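Local coordinates for heme-binding protein A / AI-2 binding protein A (Helicobacter pylori SS1, PDB 6OFQ) that binds a short peptide, here STSA, in the periplasm and probably delivers it to its partner ABC transporter for uptake, at residues S140-H151 and T441-P452; R246-A255 and E262-E273. All blocks are in the same frame, centred on the assembly; numbering follows the deposited sequence.

Interaction 1: residues S140-H151 and T441-P452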
loop_
_atom_site.group_PDB
_atom_site.type_symbol
_atom_site.label_atom_id
_atom_site.label_comp_id
_atom_site.label_asym_id
_atom_site.label_seq_id
_atom_site.Cartn_x
_atom_site.Cartn_y
_atom_site.Cartn_z
ATOM N N SER A 140 -0.679 -5.734 15.477
ATOM C CA SER A 140 -1.634 -6.552 14.778
ATOM C C SER A 140 -1.094 -6.880 13.383
ATOM O O SER A 140 -0.502 -6.027 12.707
ATOM C CB SER A 140 -2.935 -5.811 14.588
ATOM O OG SER A 140 -3.844 -6.630 13.875
ATOM N N TYR A 141 -1.365 -8.110 12.923
ATOM C CA TYR A 141 -1.024 -8.541 11.562
ATOM C C TYR A 141 -2.162 -8.192 10.647
ATOM O O TYR A 141 -2.962 -9.031 10.255
ATOM C CB TYR A 141 -0.704 -10.054 11.584
ATOM C CG TYR A 141 0.553 -10.396 12.402
ATOM C CD1 TYR A 141 1.811 -9.941 12.033
ATOM C CD2 TYR A 141 0.479 -11.253 13.524
ATOM C CE1 TYR A 141 2.959 -10.206 12.771
ATOM C CE2 TYR A 141 1.647 -11.626 14.192
ATOM C CZ TYR A 141 2.859 -11.094 13.838
ATOM O OH TYR A 141 3.982 -11.400 14.579
ATOM N N LYS A 142 -2.187 -6.908 10.286
ATOM C CA LYS A 142 -3.336 -6.320 9.638
ATOM C C LYS A 142 -3.680 -6.839 8.269
ATOM O O LYS A 142 -4.849 -7.173 7.996
ATOM C CB LYS A 142 -3.249 -4.762 9.576
ATOM C CG LYS A 142 -3.253 -4.067 10.946
ATOM C CD LYS A 142 -2.829 -2.593 10.829
ATOM C CE LYS A 142 -2.302 -1.856 12.053
ATOM N NZ LYS A 142 -2.184 -0.394 11.775
ATOM N N TYR A 143 -2.712 -6.933 7.359
ATOM C CA TYR A 143 -2.977 -7.517 6.073
ATOM C C TYR A 143 -3.436 -8.943 6.246
ATOM O O TYR A 143 -4.332 -9.355 5.500
ATOM C CB TYR A 143 -1.750 -7.501 5.175
ATOM C CG TYR A 143 -1.621 -6.310 4.210
ATOM C CD1 TYR A 143 -2.306 -6.351 3.017
ATOM C CD2 TYR A 143 -0.725 -5.270 4.408
ATOM C CE1 TYR A 143 -2.181 -5.356 2.058
ATOM C CE2 TYR A 143 -0.556 -4.259 3.462
ATOM C CZ TYR A 143 -1.272 -4.358 2.283
ATOM O OH TYR A 143 -1.024 -3.393 1.327
ATOM N N TRP A 144 -2.714 -9.760 7.014
ATOM C CA TRP A 144 -3.036 -11.184 7.152
ATOM C C TRP A 144 -4.498 -11.376 7.581
ATOM O O TRP A 144 -5.237 -12.186 6.986
ATOM C CB TRP A 144 -2.064 -11.876 8.113
ATOM C CG TRP A 144 -2.266 -13.321 8.245
ATOM C CD1 TRP A 144 -3.270 -13.954 8.925
ATOM C CD2 TRP A 144 -1.451 -14.358 7.666
ATOM N NE1 TRP A 144 -3.159 -15.313 8.740
ATOM C CE2 TRP A 144 -2.038 -15.604 7.999
ATOM C CE3 TRP A 144 -0.270 -14.377 6.915
ATOM C CZ2 TRP A 144 -1.536 -16.816 7.551
ATOM C CZ3 TRP A 144 0.265 -15.581 6.512
ATOM C CH2 TRP A 144 -0.375 -16.812 6.832
ATOM N N GLU A 145 -4.886 -10.630 8.622
ATOM C CA GLU A 145 -6.251 -10.673 9.116
ATOM C C GLU A 145 -7.275 -10.195 8.127
ATOM O O GLU A 145 -8.261 -10.863 7.805
ATOM C CB GLU A 145 -6.390 -9.946 10.459
ATOM C CG GLU A 145 -5.643 -10.632 11.592
ATOM C CD GLU A 145 -6.098 -12.068 11.770
ATOM O OE1 GLU A 145 -7.311 -12.321 11.912
ATOM O OE2 GLU A 145 -5.236 -12.963 11.630
ATOM N N GLY A 146 -6.991 -9.043 7.531
ATOM C CA GLY A 146 -7.864 -8.457 6.555
ATOM C C GLY A 146 -8.203 -9.284 5.350
ATOM O O GLY A 146 -9.318 -9.295 4.791
ATOM N N MET A 147 -7.119 -9.865 4.827
ATOM C CA MET A 147 -7.228 -10.734 3.663
ATOM C C MET A 147 -7.838 -12.132 3.943
ATOM O O MET A 147 -8.091 -12.919 3.026
ATOM C CB MET A 147 -5.863 -10.871 2.963
ATOM C CG MET A 147 -5.389 -9.573 2.319
ATOM S SD MET A 147 -3.722 -9.649 1.644
ATOM C CE MET A 147 -3.793 -10.977 0.453
ATOM N N GLY A 148 -7.894 -12.518 5.200
ATOM C CA GLY A 148 -8.355 -13.852 5.581
ATOM C C GLY A 148 -7.370 -14.926 5.189
ATOM O O GLY A 148 -7.758 -16.031 4.793
ATOM N N MET A 149 -6.089 -14.639 5.316
ATOM C CA MET A 149 -5.076 -15.636 4.967
ATOM C C MET A 149 -5.188 -16.949 5.777
ATOM O O MET A 149 -4.841 -18.025 5.238
ATOM C CB MET A 149 -3.697 -15.031 5.160
ATOM C CG MET A 149 -3.326 -13.978 4.111
ATOM S SD MET A 149 -3.057 -14.603 2.457
ATOM C CE MET A 149 -1.485 -15.395 2.747
ATOM N N SER A 150 -5.685 -16.858 7.003
ATOM C CA SER A 150 -5.860 -18.103 7.763
ATOM C C SER A 150 -7.003 -18.950 7.239
ATOM O O SER A 150 -6.986 -20.138 7.586
ATOM C CB SER A 150 -6.151 -17.779 9.228
ATOM O OG SER A 150 -5.000 -17.219 9.855
ATOM N N HIS A 151 -8.000 -18.420 6.541
ATOM C CA HIS A 151 -9.007 -19.155 5.804
ATOM C C HIS A 151 -8.459 -19.779 4.534
ATOM O O HIS A 151 -9.037 -20.762 4.048
ATOM C CB HIS A 151 -10.204 -18.266 5.469
ATOM C CG HIS A 151 -10.805 -17.660 6.700
ATOM N ND1 HIS A 151 -11.200 -18.433 7.771
ATOM C CD2 HIS A 151 -10.956 -16.369 7.080
ATOM C CE1 HIS A 151 -11.605 -17.642 8.748
ATOM N NE2 HIS A 151 -11.501 -16.390 8.337
ATOM N N THR A 441 -9.501 -6.823 -0.521
ATOM C CA THR A 441 -8.735 -6.364 0.620
ATOM C C THR A 441 -9.360 -5.148 1.281
ATOM O O THR A 441 -9.169 -4.957 2.484
ATOM C CB THR A 441 -7.324 -6.048 0.116
ATOM O OG1 THR A 441 -6.807 -7.232 -0.491
ATOM C CG2 THR A 441 -6.326 -5.661 1.239
ATOM N N LEU A 442 -10.032 -4.289 0.502
ATOM C CA LEU A 442 -10.564 -3.013 1.018
ATOM C C LEU A 442 -12.055 -2.957 1.174
ATOM O O LEU A 442 -12.578 -2.085 1.868
ATOM C CB LEU A 442 -10.135 -1.792 0.179
ATOM C CG LEU A 442 -8.644 -1.777 -0.138
ATOM C CD1 LEU A 442 -8.366 -0.645 -1.127
ATOM C CD2 LEU A 442 -7.750 -1.645 1.080
ATOM N N TRP A 443 -12.792 -3.817 0.491
ATOM C CA TRP A 443 -14.239 -3.676 0.377
ATOM C C TRP A 443 -15.101 -4.886 0.728
ATOM O O TRP A 443 -16.323 -4.877 0.583
ATOM C CB TRP A 443 -14.639 -3.153 -1.025
ATOM C CG TRP A 443 -13.989 -1.808 -1.408
ATOM C CD1 TRP A 443 -12.869 -1.611 -2.154
ATOM C CD2 TRP A 443 -14.420 -0.517 -0.957
ATOM N NE1 TRP A 443 -12.556 -0.269 -2.205
ATOM C CE2 TRP A 443 -13.497 0.419 -1.452
ATOM C CE3 TRP A 443 -15.495 -0.078 -0.181
ATOM C CZ2 TRP A 443 -13.659 1.772 -1.221
ATOM C CZ3 TRP A 443 -15.622 1.294 0.037
ATOM C CH2 TRP A 443 -14.716 2.184 -0.478
ATOM N N SER A 444 -14.446 -5.972 1.143
ATOM C CA SER A 444 -15.174 -7.214 1.445
ATOM C C SER A 444 -15.681 -7.271 2.892
ATOM O O SER A 444 -15.135 -6.604 3.803
ATOM C CB SER A 444 -14.338 -8.463 1.164
ATOM O OG SER A 444 -13.245 -8.523 2.029
ATOM N N LYS A 445 -16.616 -8.190 3.132
ATOM C CA LYS A 445 -16.960 -8.501 4.512
ATOM C C LYS A 445 -15.805 -9.025 5.312
ATOM O O LYS A 445 -15.664 -8.646 6.482
ATOM C CB LYS A 445 -18.133 -9.455 4.567
ATOM C CG LYS A 445 -19.414 -8.743 4.214
ATOM C CD LYS A 445 -20.586 -9.700 4.067
ATOM C CE LYS A 445 -20.834 -10.288 5.463
ATOM N NZ LYS A 445 -22.226 -10.767 5.673
ATOM N N GLN A 446 -14.999 -9.877 4.705
ATOM C CA GLN A 446 -13.827 -10.385 5.382
ATOM C C GLN A 446 -12.978 -9.225 5.864
ATOM O O GLN A 446 -12.568 -9.151 7.023
ATOM C CB GLN A 446 -13.040 -11.316 4.455
ATOM C CG GLN A 446 -11.669 -11.658 5.032
ATOM C CD GLN A 446 -11.740 -12.447 6.339
ATOM O OE1 GLN A 446 -12.532 -13.389 6.450
ATOM N NE2 GLN A 446 -10.905 -12.143 7.300
ATOM N N ALA A 447 -12.730 -8.241 4.997
ATOM C CA ALA A 447 -11.855 -7.120 5.359
ATOM C C ALA A 447 -12.484 -6.298 6.488
ATOM O O ALA A 447 -11.766 -5.843 7.385
ATOM C CB ALA A 447 -11.546 -6.226 4.167
ATOM N N ALA A 448 -13.782 -6.087 6.435
ATOM C CA ALA A 448 -14.514 -5.367 7.487
ATOM C C ALA A 448 -14.498 -6.077 8.826
ATOM O O ALA A 448 -14.644 -5.397 9.887
ATOM C CB ALA A 448 -15.940 -5.093 7.073
ATOM N N SER A 449 -14.388 -7.390 8.826
ATOM C CA SER A 449 -14.413 -8.178 10.070
ATOM C C SER A 449 -13.132 -7.985 10.901
ATOM O O SER A 449 -13.141 -8.268 12.102
ATOM C CB SER A 449 -14.682 -9.647 9.763
ATOM O OG SER A 449 -13.546 -10.316 9.245
ATOM N N ALA A 450 -12.000 -7.682 10.283
ATOM C CA ALA A 450 -10.745 -7.513 10.974
ATOM C C ALA A 450 -10.696 -6.188 11.730
ATOM O O ALA A 450 -11.181 -5.179 11.202
ATOM C CB ALA A 450 -9.579 -7.642 9.971
ATOM N N ILE A 451 -10.158 -6.180 12.933
ATOM C CA ILE A 451 -9.966 -4.928 13.666
ATOM C C ILE A 451 -8.525 -4.918 14.111
ATOM O O ILE A 451 -8.087 -5.855 14.807
ATOM C CB ILE A 451 -10.800 -4.920 14.967
ATOM C CG1 ILE A 451 -12.286 -4.958 14.657
ATOM C CG2 ILE A 451 -10.436 -3.698 15.795
ATOM C CD1 ILE A 451 -13.045 -5.416 15.909
ATOM N N PRO A 452 -7.729 -3.919 13.745
ATOM C CA PRO A 452 -8.098 -2.800 12.889
ATOM C C PRO A 452 -8.396 -3.281 11.469
ATOM O O PRO A 452 -7.915 -4.357 11.061
ATOM C CB PRO A 452 -6.832 -1.958 12.869
ATOM C CG PRO A 452 -5.945 -2.405 13.987
ATOM C CD PRO A 452 -6.357 -3.803 14.285
HETATM O O HOH W 1 -6.218 -6.399 11.829
HETATM O O HOH W 2 -7.054 -5.455 8.540
HETATM O O HOH W 3 -10.722 -13.822 9.778
#
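Gly-146 of helix 142-147 lies against Ala-447 of helix 445-449, their CA atoms only 4.4 Å apart, in a helix-helix contact of the type II periplasmic binding fold. The short axes cross at 135°. Helix 142-147 lies in the excursion between strand 91-96 and strands 153-160 and 163-168 of the five-stranded antiparallel sheet, and helix 445-449 belongs to the helices that follow strand 423-429. The contact probably spans the two lobes, as would fit a closed, peptide-bound form.

Hydrogen bonding across the helices centres on Gln-446. Its NE2 donates to Glu-145 O at 3.0 Å, approaching nearly along the C=O axis, although the N-H is bent to 137°. Glu-145 O also accepts from Gly-148 N, one of the bonds of the Schellman motif that ends helix 142-147, so two donors grip this carbonyl. With CG anti to its backbone N (chi1 169°) and a bend at chi2, Gln-446 brings its amide alongside Gly-148, with NE2 3.5 Å from Gly-148 CA. Next to this, Ala-447 CA makes a CH···O contact with Gly-146 O.

Van der Waals contacts are small-scale. Ala-450 CB fits against Gly-146 N and Glu-145 CB, and the Thr-441 side chain meets Met-147 CG. Pro-452, preceded by a cis peptide, places CD 3.8 Å from Ser-140 OG. Tyr-143 brings its ring to Thr-441 CG2, while its hydroxyl is hydrogen-bonded to Asp-431.

Waters bridge further polar groups: one donates to both Lys-142 O and Pro-452 O, and another sits 3.0 Å from Gln-446 NE2 and also bonds His-151 NE2.

Interaction 2: residues R246-A255 and E262-E273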
loop_
_atom_site.group_PDB
_atom_site.type_symbol
_atom_site.label_atom_id
_atom_site.label_comp_id
_atom_site.label_asym_id
_atom_site.label_seq_id
_atom_site.Cartn_x
_atom_site.Cartn_y
_atom_site.Cartn_z
ATOM N N ARG A 246 14.633 10.650 4.070
ATOM C CA ARG A 246 14.280 11.763 4.925
ATOM C C ARG A 246 12.782 11.987 4.956
ATOM O O ARG A 246 12.051 11.854 3.970
ATOM C CB ARG A 246 14.944 13.035 4.403
ATOM C CG ARG A 246 16.466 13.016 4.562
ATOM C CD ARG A 246 17.199 14.351 4.386
ATOM N NE ARG A 246 16.635 15.330 5.300
ATOM C CZ ARG A 246 16.737 16.655 5.161
ATOM N NH1 ARG A 246 17.449 17.154 4.185
ATOM N NH2 ARG A 246 16.094 17.463 6.023
ATOM N N THR A 247 12.322 12.394 6.134
ATOM C CA THR A 247 10.975 12.912 6.333
ATOM C C THR A 247 10.971 14.423 6.393
ATOM O O THR A 247 11.575 14.972 7.298
ATOM C CB THR A 247 10.312 12.312 7.575
ATOM O OG1 THR A 247 10.238 10.863 7.482
ATOM C CG2 THR A 247 8.888 12.826 7.760
ATOM N N ILE A 248 10.355 15.071 5.413
ATOM C CA ILE A 248 10.226 16.550 5.333
ATOM C C ILE A 248 8.750 16.751 5.091
ATOM O O ILE A 248 8.231 16.597 3.990
ATOM C CB ILE A 248 11.018 17.104 4.129
ATOM C CG1 ILE A 248 12.488 16.772 4.308
ATOM C CG2 ILE A 248 10.812 18.621 3.993
ATOM C CD1 ILE A 248 13.398 17.225 3.203
ATOM N N PRO A 249 8.016 17.108 6.154
ATOM C CA PRO A 249 6.568 17.037 6.071
ATOM C C PRO A 249 5.893 18.036 5.171
ATOM O O PRO A 249 4.899 17.716 4.501
ATOM C CB PRO A 249 6.077 17.194 7.531
ATOM C CG PRO A 249 7.263 16.849 8.345
ATOM C CD PRO A 249 8.495 17.107 7.532
ATOM N N ASN A 250 6.507 19.204 5.067
ATOM C CA ASN A 250 5.931 20.236 4.209
ATOM C C ASN A 250 6.365 20.038 2.767
ATOM O O ASN A 250 7.560 20.004 2.448
ATOM C CB ASN A 250 6.315 21.646 4.710
ATOM C CG ASN A 250 5.665 22.715 3.864
ATOM O OD1 ASN A 250 5.995 22.950 2.725
ATOM N ND2 ASN A 250 4.665 23.383 4.438
ATOM N N SER A 251 5.393 19.869 1.871
ATOM C CA SER A 251 5.723 19.502 0.501
ATOM C C SER A 251 6.410 20.605 -0.285
ATOM O O SER A 251 7.156 20.332 -1.239
ATOM C CB SER A 251 4.442 19.055 -0.199
ATOM O OG SER A 251 3.988 17.828 0.361
ATOM N N SER A 252 6.145 21.853 0.102
ATOM C CA SER A 252 6.864 22.986 -0.494
ATOM C C SER A 252 8.322 23.003 -0.011
ATOM O O SER A 252 9.256 23.188 -0.791
ATOM C CB SER A 252 6.211 24.355 -0.191
ATOM O OG SER A 252 4.992 24.451 -0.869
ATOM N N THR A 253 8.565 22.767 1.267
ATOM C CA THR A 253 9.905 22.657 1.833
ATOM C C THR A 253 10.682 21.515 1.175
ATOM O O THR A 253 11.874 21.598 0.855
ATOM C CB THR A 253 9.833 22.438 3.327
ATOM O OG1 THR A 253 9.072 23.513 3.923
ATOM C CG2 THR A 253 11.196 22.376 4.005
ATOM N N ARG A 254 9.950 20.419 0.895
ATOM C CA ARG A 254 10.571 19.260 0.244
ATOM C C ARG A 254 11.013 19.603 -1.179
ATOM O O ARG A 254 12.129 19.277 -1.571
ATOM C CB ARG A 254 9.567 18.073 0.310
ATOM C CG ARG A 254 10.155 16.673 0.101
ATOM C CD ARG A 254 9.087 15.570 0.030
ATOM N NE ARG A 254 8.107 15.758 1.089
ATOM C CZ ARG A 254 6.805 15.908 0.961
ATOM N NH1 ARG A 254 6.151 15.671 -0.152
ATOM N NH2 ARG A 254 6.210 16.416 2.008
ATOM N N ALA A 255 10.160 20.262 -1.971
ATOM C CA ALA A 255 10.564 20.730 -3.272
ATOM C C ALA A 255 11.686 21.745 -3.252
ATOM O O ALA A 255 12.576 21.697 -4.103
ATOM C CB ALA A 255 9.351 21.238 -4.022
ATOM N N GLU A 262 19.637 19.523 -1.739
ATOM C CA GLU A 262 19.720 18.925 -0.426
ATOM C C GLU A 262 19.118 17.524 -0.425
ATOM O O GLU A 262 19.476 16.636 0.357
ATOM C CB GLU A 262 18.952 19.858 0.540
ATOM C CG GLU A 262 18.876 19.453 1.979
ATOM C CD GLU A 262 18.063 20.412 2.841
ATOM O OE1 GLU A 262 18.358 21.636 2.660
ATOM O OE2 GLU A 262 17.178 19.873 3.568
ATOM N N ILE A 263 18.060 17.381 -1.216
ATOM C CA ILE A 263 17.534 16.011 -1.439
ATOM C C ILE A 263 17.530 15.815 -2.953
ATOM O O ILE A 263 17.683 16.746 -3.748
ATOM C CB ILE A 263 16.133 15.785 -0.820
ATOM C CG1 ILE A 263 15.067 16.661 -1.470
ATOM C CG2 ILE A 263 16.227 16.061 0.670
ATOM C CD1 ILE A 263 14.162 15.934 -2.392
ATOM N N MET A 264 17.356 14.578 -3.427
ATOM C CA MET A 264 17.620 14.189 -4.808
ATOM C C MET A 264 16.420 13.586 -5.538
ATOM O O MET A 264 16.424 13.510 -6.765
ATOM C CB MET A 264 18.795 13.235 -4.890
ATOM C CG MET A 264 20.077 13.807 -4.286
ATOM S SD MET A 264 21.280 12.560 -3.815
ATOM C CE MET A 264 21.762 11.912 -5.375
ATOM N N LEU A 265 15.453 13.090 -4.786
ATOM C CA LEU A 265 14.300 12.370 -5.353
ATOM C C LEU A 265 13.239 12.513 -4.266
ATOM O O LEU A 265 13.526 12.320 -3.088
ATOM C CB LEU A 265 14.671 10.909 -5.617
ATOM C CG LEU A 265 13.627 9.800 -5.768
ATOM C CD1 LEU A 265 12.973 10.052 -7.067
ATOM C CD2 LEU A 265 14.309 8.448 -5.863
ATOM N N MET A 266 12.008 12.810 -4.656
ATOM C CA MET A 266 10.939 13.000 -3.672
ATOM C C MET A 266 9.585 12.501 -4.144
ATOM O O MET A 266 9.247 12.568 -5.324
ATOM C CB MET A 266 10.795 14.442 -3.192
ATOM C CG MET A 266 10.681 15.384 -4.345
ATOM S SD MET A 266 10.179 17.079 -3.946
ATOM C CE MET A 266 8.421 16.979 -3.587
ATOM N N THR A 267 8.784 12.047 -3.185
ATOM C CA THR A 267 7.388 11.739 -3.460
ATOM C C THR A 267 6.546 12.877 -2.905
ATOM O O THR A 267 6.982 13.687 -2.052
ATOM C CB THR A 267 6.997 10.368 -2.845
ATOM O OG1 THR A 267 7.251 10.403 -1.431
ATOM C CG2 THR A 267 7.787 9.261 -3.600
ATOM N N GLY A 268 5.315 12.887 -3.408
ATOM C CA GLY A 268 4.296 13.761 -2.815
ATOM C C GLY A 268 4.415 15.244 -3.133
ATOM O O GLY A 268 4.171 16.059 -2.229
ATOM N N PRO A 269 4.778 15.650 -4.352
ATOM C CA PRO A 269 4.912 17.088 -4.621
ATOM C C PRO A 269 3.576 17.814 -4.441
ATOM O O PRO A 269 2.506 17.234 -4.737
ATOM C CB PRO A 269 5.358 17.157 -6.070
ATOM C CG PRO A 269 4.755 15.926 -6.668
ATOM C CD PRO A 269 4.876 14.871 -5.596
ATOM N N ASN A 270 3.647 19.108 -4.134
ATOM C CA ASN A 270 2.477 19.929 -4.390
ATOM C C ASN A 270 2.277 20.103 -5.876
ATOM O O ASN A 270 3.160 20.505 -6.628
ATOM C CB ASN A 270 2.685 21.318 -3.820
ATOM C CG ASN A 270 2.427 21.341 -2.352
ATOM O OD1 ASN A 270 1.548 20.625 -1.809
ATOM N ND2 ASN A 270 3.256 22.130 -1.669
ATOM N N LEU A 271 1.120 19.652 -6.342
ATOM C CA LEU A 271 0.930 19.621 -7.746
ATOM C C LEU A 271 0.869 20.981 -8.485
ATOM O O LEU A 271 1.241 21.051 -9.665
ATOM C CB LEU A 271 -0.287 18.748 -8.090
ATOM C CG LEU A 271 -0.023 17.298 -7.647
ATOM C CD1 LEU A 271 -1.320 16.585 -7.389
ATOM C CD2 LEU A 271 0.835 16.662 -8.728
ATOM N N ASN A 272 0.591 22.019 -7.723
ATOM C CA ASN A 272 0.783 23.337 -8.337
ATOM C C ASN A 272 2.218 23.814 -8.377
ATOM O O ASN A 272 2.435 24.918 -8.876
ATOM C CB ASN A 272 -0.126 24.356 -7.680
ATOM C CG ASN A 272 0.264 24.692 -6.287
ATOM O OD1 ASN A 272 1.186 24.136 -5.707
ATOM N ND2 ASN A 272 -0.535 25.571 -5.687
ATOM N N GLU A 273 3.198 23.015 -7.974
ATOM C CA GLU A 273 4.607 23.372 -8.145
ATOM C C GLU A 273 5.287 22.582 -9.231
ATOM O O GLU A 273 6.447 22.862 -9.527
ATOM C CB GLU A 273 5.393 23.171 -6.842
ATOM C CG GLU A 273 4.869 24.092 -5.741
ATOM C CD GLU A 273 5.493 23.881 -4.382
ATOM O OE1 GLU A 273 6.450 23.088 -4.290
ATOM O OE2 GLU A 273 4.999 24.441 -3.398
HETATM O O HOH W 4 19.924 16.065 2.933
HETATM O O HOH W 5 6.102 20.348 -3.737
HETATM O O HOH W 6 1.751 16.738 -1.194
HETATM O O HOH W 7 8.799 24.923 -2.942
HETATM O O HOH W 8 3.345 22.421 1.113
#
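Arg-246 meets Glu-262 in a salt bridge, NH1 to OE2 at 2.8 Å. The carboxylate oxygen is approached on its anti side, and the two flat groups lie nearly coplanar, 12° apart. A water accepting from the same NH1 donates to Glu-262 O. One face of the guanidinium is covered by Ile-248 CD1, which also packs on Ile-263 CG2 at 4.0 Å.

The chain then turns into helix 251-259, capped by Asn-250, whose OD1 accepts from Thr-253 N. Strand 242-247, this helix and strand 265-266 form a beta-alpha-beta crossover, in which the two strands are parallel and strand 32-37 lies between them. At the helix start, a water donates to Ser-251 O and Glu-273 OE1 and accepts from Asn-270 N. Ser-252 OG donates to Glu-273 OE2 on its syn lone pair, a short bond of 2.5 Å.

The Arg-254 side chain turns back toward the loop before the helix. A bend at chi3 (-45°) lets the guanidinium hold Ile-248 O side-on with NE and NH2, both in plane, a two-nitrogen grip that restrains the rotation of the guanidinium. NH1 is then left to reach the other segment, donating to Thr-267 O at 2.9 Å and weakly to Gly-268 O. Arg-254 CD rests 3.8 Å from Met-266 CB. Met-266 SD lies 3.7 Å from Ala-255 CA, while Ala-255 CB touches Glu-273 OE1 at 3.5 Å.

Overall arrangement
From the N terminus, strand 32-37 comes first and later lies between the two strands of interaction 2. The chain then passes through the first three strands of the antiparallel sheet to residues 140-151, the opening half of interaction 1, before the last two are added. Next, residues 246-255 and 262-273 close a short local loop: interaction 2 packs helix 251-259 and the end of strand 242-247 against strand 265-266 and its flanking chain, at one end of the mixed sheet. Some 290 residues after 140-151, residues 441-452 close the long loop, so interaction 2 nests within it without crossing. Interaction 1 ties the antiparallel-sheet region to the helices after strand 423-429. The contacts' centres lie about 33 Å apart, on opposite sides of the chain's centre.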